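Local coordinates for UDP-glucose 6-dehydrogenase (Pyrobaculum islandicum, PDB 3VTF), which probably catalyses the oxidation of UDP-glucose to UDP-glucuronate, using two molecules of NAD+ for each sugar converted, at residues 340-345 with 374-379; 336-341 with 356-361; 276-281 with 405-410. One frame throughout, in Å; residues are numbered along the deposited sequence.

Contact 1: residues 340-345 with 374-379; sequences GLAFKP and PMAMEK. With UPG (uridine-5'-diphosphate-glucose), chain B.
Leu341 reaches toward Met377: its CD1 lies anti to CA (chi2 170°), which carries this methyl to within 4.3 Å of Met377 CG. Beside them Ala376 CB points at the Ala342 backbone, 3.7 Å from Ala342 N and 3.9 Å from Ala342 CB. Alanine's small size suits this close approach of two backbones. Ala376 is the N-cap of helix 377-384, and Asp373 joins the two segments, one carboxylate oxygen accepting from the amides of Leu341 and Ala342, the other from those of Met375 and Ala376. Further along, Phe343 tucks its ring back between its own N and carbonyl carbon (chi1 86°), beneath Lys344 CG, which sits 3.7 Å above the ring centre. The ring edge points at UPG O3A, while the extended Lys344 chain brings NZ to a 2.6 Å hydrogen bond with UPG O2A, where its charge probably offsets that of the diphosphate. Phe343 O accepts from UPG O3C at 2.8 Å. An alanine in place of Phe343 would strip away that ring face and is likely to leave the Lys344 chain freer to swing away from the phosphate. The loop after a parallel strand, gripping ribose and diphosphate, marks the UDP-binding site of this dehydrogenase family.

Contact 2: residues 336-341 with 356-361; sequences VGVLGL and VEVARL
Val338 and Val358 meet at a slant, methyl against methyl, where strand 335-339 passes beneath helix 354-364. With chi1 at 175°, Val338 CG2 lies anti to the carbonyl carbon and is the methyl that touches: it comes within 4.2 Å of Val358 CG1 and 4.3 Å of Ala359 CA. Ala359 meets it with only CA and CB, so the helix can come close to the branched strand residue. Leu341 does not aim its CB straight at the helix, yet the end of the chain bends nearer, so that CD2 lies 4.5 Å from Val356 CG2. That same valine methyl also rests 4.2 Å from Leu341 O, an oxygen whose hydrogen bond is supplied by Ser353. Between these two contacts the chain turns at Gly340, whose backbone angles would force a CB against the preceding carbonyl; glycine is therefore the fitting residue. The pair of elements opens a beta-alpha-beta unit completed by strand 368-372, and Val358 also packs on helix 304-328. With no hydrogen bond crossing between the segments, the chemistry is that of buried aliphatic groups, held by dispersion and the exclusion of water rather than by directed bonds.

Contact 3: residues 276-281 with 405-410; sequences AGLGFG and IIATAW. With UPG (uridine-5'-diphosphate-glucose), chain B.
Leu278 spans this contact from the central-domain loop to the end of strand 403-406. CB leaves the backbone toward the strand but remains too distant to touch it. CG follows with its bond anti to the carbonyl carbon (chi1 -73°), bringing the branch point closer. From there CD1 continues the line, anti to CA (chi2 -173°), and this one methyl makes the crossing: it lies 3.5 Å from Ala407 CB, a snug fit, and 3.6 Å from Ala407 CA, with Ile406 O at 4.2 Å. Alanine suits the receiving position, where a larger side chain would probably collide with the leucine tip. Gly277 and Gly279, flanking Leu278, adopt backbone angles that would press a CB onto the preceding carbonyl oxygen, so glycine fits both places. The loop then reaches the nucleotide sugar, where Gly281 N donates an almost straight hydrogen bond to UPG O3C, 2.9 Å long at 176°, and Phe280 CB approaches UPG O4C to 3.2 Å. Arg427 ties the two segments from outside, donating to both Ala407 O and Gly279 O. Around this joint, Leu278 also packs on Ala320 of helix 304-328, Phe280 lies against helix 221-251, and strand 403-406 runs between strands 335-339 and 422-425 of the parallel sheet.

In the fold
All three contacts are buried, but they differ in how near they come to the substrate. Contact 2 lies within the sheet-and-helix layer of the UDP-binding domain, farthest of the three from the centre of the chain, and is aliphatic in its side-chain contacts, with no hydrogen bond across it. Contact 1 shares Gly340 and Leu341 with it and runs from apolar packing to polar groups around the ligand. Contact 3 joins the central-domain loop to the neighbouring strand of that sheet: Leu339 O probably accepts a hydrogen bond from Ala407 N, linking it to contact 2, while Ala342 O and Thr408 OG1 link it to contact 1. Contacts 1 and 3 converge on UPG, whose O3C is held by both segments 340-345 and 276-281.

Contact 1: residues 340-345 with 374-379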
# COMPACT_ATOMS: atom_id res chain seq x y z
N GLY A 340 -21.52 -17.28 -6.08
CA GLY A 340 -21.17 -15.87 -6.30
C GLY A 340 -20.65 -15.69 -7.75
O GLY A 340 -19.71 -16.36 -8.14
N LEU A 341 -21.32 -14.83 -8.54
CA LEU A 341 -20.92 -14.59 -9.88
C LEU A 341 -20.72 -13.08 -10.07
O LEU A 341 -19.99 -12.69 -10.96
CB LEU A 341 -22.02 -15.06 -10.84
CG LEU A 341 -22.25 -16.57 -10.83
CD1 LEU A 341 -23.50 -16.96 -11.61
CD2 LEU A 341 -21.04 -17.35 -11.35
N ALA A 342 -21.48 -12.24 -9.35
CA ALA A 342 -21.23 -10.78 -9.39
C ALA A 342 -19.77 -10.52 -9.00
O ALA A 342 -19.21 -11.25 -8.18
CB ALA A 342 -22.14 -10.04 -8.43
N PHE A 343 -19.15 -9.46 -9.51
CA PHE A 343 -17.71 -9.25 -9.28
C PHE A 343 -17.42 -8.78 -7.86
O PHE A 343 -16.29 -8.89 -7.36
CB PHE A 343 -17.14 -8.24 -10.31
CG PHE A 343 -17.26 -6.78 -9.93
CD1 PHE A 343 -16.23 -6.13 -9.32
CD2 PHE A 343 -18.36 -6.06 -10.31
CE1 PHE A 343 -16.27 -4.77 -9.05
CE2 PHE A 343 -18.44 -4.70 -10.04
CZ PHE A 343 -17.41 -4.04 -9.42
N LYS A 344 -18.46 -8.28 -7.20
CA LYS A 344 -18.44 -8.08 -5.76
C LYS A 344 -19.89 -8.08 -5.26
O LYS A 344 -20.83 -8.12 -6.09
CB LYS A 344 -17.81 -6.77 -5.40
CG LYS A 344 -18.51 -5.58 -6.06
CD LYS A 344 -17.84 -4.37 -5.49
CE LYS A 344 -18.76 -3.19 -5.66
NZ LYS A 344 -17.97 -2.01 -5.24
N PRO A 345 -20.10 -8.07 -3.90
CA PRO A 345 -21.46 -8.12 -3.39
C PRO A 345 -22.29 -6.87 -3.73
O PRO A 345 -21.76 -5.76 -3.88
CB PRO A 345 -21.27 -8.17 -1.84
CG PRO A 345 -19.90 -8.80 -1.66
CD PRO A 345 -19.11 -8.12 -2.77
N PRO A 374 -27.20 -14.08 -5.81
CA PRO A 374 -28.52 -13.51 -5.54
C PRO A 374 -29.02 -12.52 -6.60
O PRO A 374 -30.23 -12.29 -6.65
CB PRO A 374 -28.30 -12.75 -4.21
CG PRO A 374 -27.12 -13.50 -3.55
CD PRO A 374 -26.21 -13.71 -4.78
N MET A 375 -28.13 -11.86 -7.36
CA MET A 375 -28.59 -10.90 -8.38
C MET A 375 -28.08 -11.15 -9.79
O MET A 375 -28.74 -10.82 -10.75
CB MET A 375 -28.25 -9.49 -7.99
CG MET A 375 -28.93 -9.05 -6.72
SD MET A 375 -28.41 -7.36 -6.42
CE MET A 375 -29.43 -6.53 -7.68
N ALA A 376 -26.90 -11.72 -9.97
CA ALA A 376 -26.22 -11.57 -11.27
C ALA A 376 -26.47 -12.72 -12.23
O ALA A 376 -25.75 -12.86 -13.20
CB ALA A 376 -24.69 -11.37 -11.02
N MET A 377 -27.47 -13.57 -11.98
CA MET A 377 -27.48 -14.83 -12.74
C MET A 377 -27.91 -14.58 -14.17
O MET A 377 -27.46 -15.26 -15.08
CB MET A 377 -28.35 -15.91 -12.07
CG MET A 377 -27.69 -16.47 -10.80
SD MET A 377 -28.59 -17.89 -10.06
CE MET A 377 -28.04 -19.01 -11.25
N GLU A 378 -28.75 -13.58 -14.36
CA GLU A 378 -29.22 -13.27 -15.74
C GLU A 378 -28.04 -12.73 -16.52
O GLU A 378 -27.72 -13.21 -17.63
CB GLU A 378 -30.40 -12.26 -15.74
CG GLU A 378 -31.79 -12.93 -15.76
CD GLU A 378 -31.90 -14.33 -16.47
OE1 GLU A 378 -32.01 -14.42 -17.72
OE2 GLU A 378 -31.93 -15.39 -15.76
N LYS A 379 -27.32 -11.79 -15.91
CA LYS A 379 -26.12 -11.26 -16.58
C LYS A 379 -25.08 -12.35 -16.83
O LYS A 379 -24.48 -12.40 -17.88
CB LYS A 379 -25.56 -10.05 -15.82
CG LYS A 379 -26.48 -8.85 -15.96
CD LYS A 379 -25.77 -7.58 -15.55
CE LYS A 379 -26.14 -6.48 -16.53
NZ LYS A 379 -27.40 -5.92 -16.03
N1 UPG B . -11.58 -6.72 -3.67
C2 UPG B . -10.74 -7.71 -3.08
N3 UPG B . -10.24 -7.49 -1.86
C4 UPG B . -10.48 -6.28 -1.22
C5 UPG B . -11.30 -5.24 -1.79
C6 UPG B . -11.80 -5.51 -3.08
O2 UPG B . -10.48 -8.81 -3.67
O4 UPG B . -9.94 -6.09 -0.08
C1C UPG B . -12.07 -7.04 -5.04
C2C UPG B . -13.58 -6.92 -5.09
O2C UPG B . -14.23 -8.14 -4.77
C3C UPG B . -13.81 -6.54 -6.57
C4C UPG B . -12.58 -5.72 -6.95
O4C UPG B . -11.63 -5.96 -5.89
O3C UPG B . -13.74 -7.73 -7.39
C5C UPG B . -12.85 -4.20 -7.03
O5C UPG B . -13.66 -3.84 -5.91
PA UPG B . -14.16 -2.24 -5.72
O1A UPG B . -12.92 -1.31 -5.51
O2A UPG B . -15.38 -2.23 -4.77
O3A UPG B . -14.92 -2.07 -7.13
PB UPG B . -15.01 -0.81 -8.18
O1B UPG B . -16.46 -0.40 -8.26
O2B UPG B . -14.40 -1.59 -9.38
O3B UPG B . -14.23 0.47 -7.65
C1' UPG B . -12.88 0.77 -8.12
C2' UPG B . -12.28 1.73 -7.12
C3' UPG B . -12.99 3.10 -7.28
C4' UPG B . -12.82 3.54 -8.75
C5' UPG B . -13.61 2.51 -9.65
C6' UPG B . -13.54 2.74 -11.18
O2' UPG B . -12.70 1.08 -5.86
O3' UPG B . -12.35 4.00 -6.40
O4' UPG B . -13.49 4.81 -8.88
O5' UPG B . -12.86 1.28 -9.45
O6' UPG B . -12.29 3.39 -11.52

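Contact 2: residues 336-341 with 356-361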
# COMPACT_ATOMS: atom_id res chain seq x y z
N VAL A 336 -19.77 -29.74 -9.02
CA VAL A 336 -19.07 -28.62 -8.29
C VAL A 336 -19.85 -27.32 -8.43
O VAL A 336 -20.35 -27.03 -9.50
CB VAL A 336 -17.65 -28.42 -8.87
CG1 VAL A 336 -17.00 -27.22 -8.20
CG2 VAL A 336 -16.81 -29.73 -8.77
N GLY A 337 -20.01 -26.58 -7.33
CA GLY A 337 -20.73 -25.33 -7.37
C GLY A 337 -19.84 -24.09 -7.27
O GLY A 337 -18.73 -24.11 -6.67
N VAL A 338 -20.35 -22.97 -7.78
CA VAL A 338 -19.72 -21.72 -7.53
C VAL A 338 -20.77 -20.87 -6.89
O VAL A 338 -21.78 -20.57 -7.53
CB VAL A 338 -19.23 -21.05 -8.84
CG1 VAL A 338 -18.67 -19.64 -8.57
CG2 VAL A 338 -18.29 -21.97 -9.58
N LEU A 339 -20.48 -20.39 -5.67
CA LEU A 339 -21.28 -19.44 -4.95
C LEU A 339 -20.80 -18.03 -5.23
O LEU A 339 -19.77 -17.62 -4.66
CB LEU A 339 -21.30 -19.68 -3.43
CG LEU A 339 -22.11 -20.93 -3.00
CD1 LEU A 339 -21.94 -21.25 -1.50
CD2 LEU A 339 -23.58 -20.73 -3.40
N GLY A 340 -21.52 -17.28 -6.08
CA GLY A 340 -21.17 -15.87 -6.30
C GLY A 340 -20.65 -15.69 -7.75
O GLY A 340 -19.71 -16.36 -8.14
N LEU A 341 -21.32 -14.83 -8.54
CA LEU A 341 -20.92 -14.59 -9.88
C LEU A 341 -20.72 -13.08 -10.07
O LEU A 341 -19.99 -12.69 -10.96
CB LEU A 341 -22.02 -15.06 -10.84
CG LEU A 341 -22.25 -16.57 -10.83
CD1 LEU A 341 -23.50 -16.96 -11.61
CD2 LEU A 341 -21.04 -17.35 -11.35
N VAL A 356 -17.17 -16.12 -12.49
CA VAL A 356 -17.30 -16.56 -13.94
C VAL A 356 -16.03 -17.25 -14.38
O VAL A 356 -16.07 -18.34 -15.01
CB VAL A 356 -17.70 -15.35 -14.87
CG1 VAL A 356 -17.68 -15.74 -16.34
CG2 VAL A 356 -19.10 -14.82 -14.47
N GLU A 357 -14.89 -16.65 -14.05
CA GLU A 357 -13.57 -17.20 -14.42
C GLU A 357 -13.39 -18.58 -13.80
O GLU A 357 -12.88 -19.50 -14.48
CB GLU A 357 -12.36 -16.40 -13.88
CG GLU A 357 -11.74 -15.42 -14.85
CD GLU A 357 -11.62 -15.95 -16.25
OE1 GLU A 357 -10.71 -16.78 -16.49
OE2 GLU A 357 -12.45 -15.53 -17.09
N VAL A 358 -13.72 -18.69 -12.50
CA VAL A 358 -13.66 -20.01 -11.83
C VAL A 358 -14.62 -21.04 -12.52
O VAL A 358 -14.21 -22.16 -12.75
CB VAL A 358 -13.89 -19.90 -10.31
CG1 VAL A 358 -14.15 -21.28 -9.71
CG2 VAL A 358 -12.62 -19.27 -9.68
N ALA A 359 -15.85 -20.63 -12.85
CA ALA A 359 -16.80 -21.53 -13.57
C ALA A 359 -16.14 -22.03 -14.87
O ALA A 359 -16.09 -23.25 -15.13
CB ALA A 359 -18.15 -20.83 -13.85
N ARG A 360 -15.56 -21.11 -15.63
CA ARG A 360 -14.87 -21.51 -16.88
C ARG A 360 -13.73 -22.46 -16.65
O ARG A 360 -13.61 -23.52 -17.31
CB ARG A 360 -14.32 -20.30 -17.63
CG ARG A 360 -15.38 -19.39 -18.22
CD ARG A 360 -14.64 -18.43 -19.18
NE ARG A 360 -15.49 -17.32 -19.62
CZ ARG A 360 -15.41 -16.07 -19.15
NH1 ARG A 360 -14.51 -15.72 -18.22
NH2 ARG A 360 -16.25 -15.15 -19.57
N LEU A 361 -12.89 -22.15 -15.67
CA LEU A 361 -11.83 -23.12 -15.37
C LEU A 361 -12.38 -24.49 -14.98
O LEU A 361 -11.79 -25.54 -15.28
CB LEU A 361 -10.85 -22.63 -14.24
CG LEU A 361 -10.08 -21.33 -14.63
CD1 LEU A 361 -9.50 -20.57 -13.38
CD2 LEU A 361 -8.98 -21.67 -15.60

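Contact 3: residues 276-281 with 405-410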
# COMPACT_ATOMS: atom_id res chain seq x y z
N ALA A 276 -7.59 -10.57 1.18
CA ALA A 276 -7.00 -11.64 0.38
C ALA A 276 -8.14 -12.52 -0.11
O ALA A 276 -9.21 -12.55 0.48
CB ALA A 276 -6.09 -12.45 1.31
N GLY A 277 -7.92 -13.21 -1.21
CA GLY A 277 -8.93 -14.13 -1.77
C GLY A 277 -8.72 -14.31 -3.25
O GLY A 277 -7.58 -14.42 -3.71
N LEU A 278 -9.82 -14.43 -3.99
CA LEU A 278 -9.73 -14.76 -5.41
C LEU A 278 -9.18 -13.66 -6.28
O LEU A 278 -8.92 -13.89 -7.47
CB LEU A 278 -11.10 -15.14 -5.96
CG LEU A 278 -11.70 -16.47 -5.58
CD1 LEU A 278 -12.98 -16.59 -6.44
CD2 LEU A 278 -10.72 -17.51 -6.09
N GLY A 279 -9.04 -12.47 -5.71
CA GLY A 279 -8.43 -11.31 -6.43
C GLY A 279 -9.47 -10.30 -6.86
O GLY A 279 -10.67 -10.45 -6.52
N PHE A 280 -9.07 -9.34 -7.70
CA PHE A 280 -10.08 -8.27 -8.08
C PHE A 280 -10.63 -8.56 -9.45
O PHE A 280 -9.88 -8.99 -10.37
CB PHE A 280 -9.41 -6.87 -8.00
CG PHE A 280 -7.98 -6.84 -8.61
CD1 PHE A 280 -7.81 -6.57 -9.97
CD2 PHE A 280 -6.85 -7.03 -7.84
CE1 PHE A 280 -6.58 -6.53 -10.57
CE2 PHE A 280 -5.57 -7.00 -8.40
CZ PHE A 280 -5.43 -6.76 -9.81
N GLY A 281 -11.96 -8.31 -9.63
CA GLY A 281 -12.55 -8.35 -10.94
C GLY A 281 -13.20 -6.97 -11.21
O GLY A 281 -12.73 -5.93 -10.68
N ILE A 405 -16.79 -23.59 -4.54
CA ILE A 405 -15.85 -22.47 -4.41
C ILE A 405 -16.70 -21.27 -4.20
O ILE A 405 -17.64 -21.02 -5.01
CB ILE A 405 -15.01 -22.28 -5.73
CG1 ILE A 405 -14.03 -23.44 -5.90
CG2 ILE A 405 -14.25 -20.96 -5.66
CD1 ILE A 405 -13.29 -23.58 -7.27
N ILE A 406 -16.41 -20.56 -3.12
CA ILE A 406 -17.10 -19.34 -2.74
C ILE A 406 -16.36 -18.19 -3.43
O ILE A 406 -15.21 -17.96 -3.10
CB ILE A 406 -17.07 -19.13 -1.22
CG1 ILE A 406 -17.70 -20.36 -0.45
CG2 ILE A 406 -17.79 -17.80 -0.86
CD1 ILE A 406 -17.68 -20.13 1.09
N ALA A 407 -17.03 -17.48 -4.35
CA ALA A 407 -16.35 -16.47 -5.17
C ALA A 407 -16.83 -15.04 -4.94
O ALA A 407 -16.14 -14.10 -5.31
CB ALA A 407 -16.47 -16.87 -6.69
N THR A 408 -17.96 -14.85 -4.23
CA THR A 408 -18.38 -13.51 -3.84
C THR A 408 -19.07 -13.64 -2.46
O THR A 408 -19.88 -14.50 -2.26
CB THR A 408 -19.48 -12.99 -4.78
OG1 THR A 408 -19.08 -13.15 -6.14
CG2 THR A 408 -19.80 -11.48 -4.53
N ALA A 409 -18.63 -12.87 -1.50
CA ALA A 409 -19.13 -13.01 -0.11
C ALA A 409 -20.46 -12.27 0.00
O ALA A 409 -20.54 -11.26 0.65
CB ALA A 409 -18.12 -12.42 0.86
N TRP A 410 -21.51 -12.77 -0.66
CA TRP A 410 -22.88 -12.20 -0.45
C TRP A 410 -23.22 -12.46 1.04
O TRP A 410 -22.99 -13.58 1.48
CB TRP A 410 -23.87 -12.94 -1.33
CG TRP A 410 -23.80 -12.44 -2.74
CD1 TRP A 410 -23.07 -12.95 -3.83
CD2 TRP A 410 -24.51 -11.27 -3.25
NE1 TRP A 410 -23.26 -12.18 -4.93
CE2 TRP A 410 -24.14 -11.14 -4.64
CE3 TRP A 410 -25.43 -10.37 -2.70
CZ2 TRP A 410 -24.67 -10.12 -5.46
CZ3 TRP A 410 -25.98 -9.36 -3.51
CH2 TRP A 410 -25.60 -9.25 -4.87
N1 UPG B . -11.58 -6.72 -3.67
C2 UPG B . -10.74 -7.71 -3.08
N3 UPG B . -10.24 -7.49 -1.86
C4 UPG B . -10.48 -6.28 -1.22
C5 UPG B . -11.30 -5.24 -1.79
C6 UPG B . -11.80 -5.51 -3.08
O2 UPG B . -10.48 -8.81 -3.67
O4 UPG B . -9.94 -6.09 -0.08
C1C UPG B . -12.07 -7.04 -5.04
C2C UPG B . -13.58 -6.92 -5.09
O2C UPG B . -14.23 -8.14 -4.77
C3C UPG B . -13.81 -6.54 -6.57
C4C UPG B . -12.58 -5.72 -6.95
O4C UPG B . -11.63 -5.96 -5.89
O3C UPG B . -13.74 -7.73 -7.39
C5C UPG B . -12.85 -4.20 -7.03
O5C UPG B . -13.66 -3.84 -5.91
PA UPG B . -14.16 -2.24 -5.72
O1A UPG B . -12.92 -1.31 -5.51
O2A UPG B . -15.38 -2.23 -4.77
O3A UPG B . -14.92 -2.07 -7.13
PB UPG B . -15.01 -0.81 -8.18
O1B UPG B . -16.46 -0.40 -8.26
O2B UPG B . -14.40 -1.59 -9.38
O3B UPG B . -14.23 0.47 -7.65
C1' UPG B . -12.88 0.77 -8.12
C2' UPG B . -12.28 1.73 -7.12
C3' UPG B . -12.99 3.10 -7.28
C4' UPG B . -12.82 3.54 -8.75
C5' UPG B . -13.61 2.51 -9.65
C6' UPG B . -13.54 2.74 -11.18
O2' UPG B . -12.70 1.08 -5.86
O3' UPG B . -12.35 4.00 -6.40
O4' UPG B . -13.49 4.81 -8.88
O5' UPG B . -12.86 1.28 -9.45
O6' UPG B . -12.29 3.39 -11.52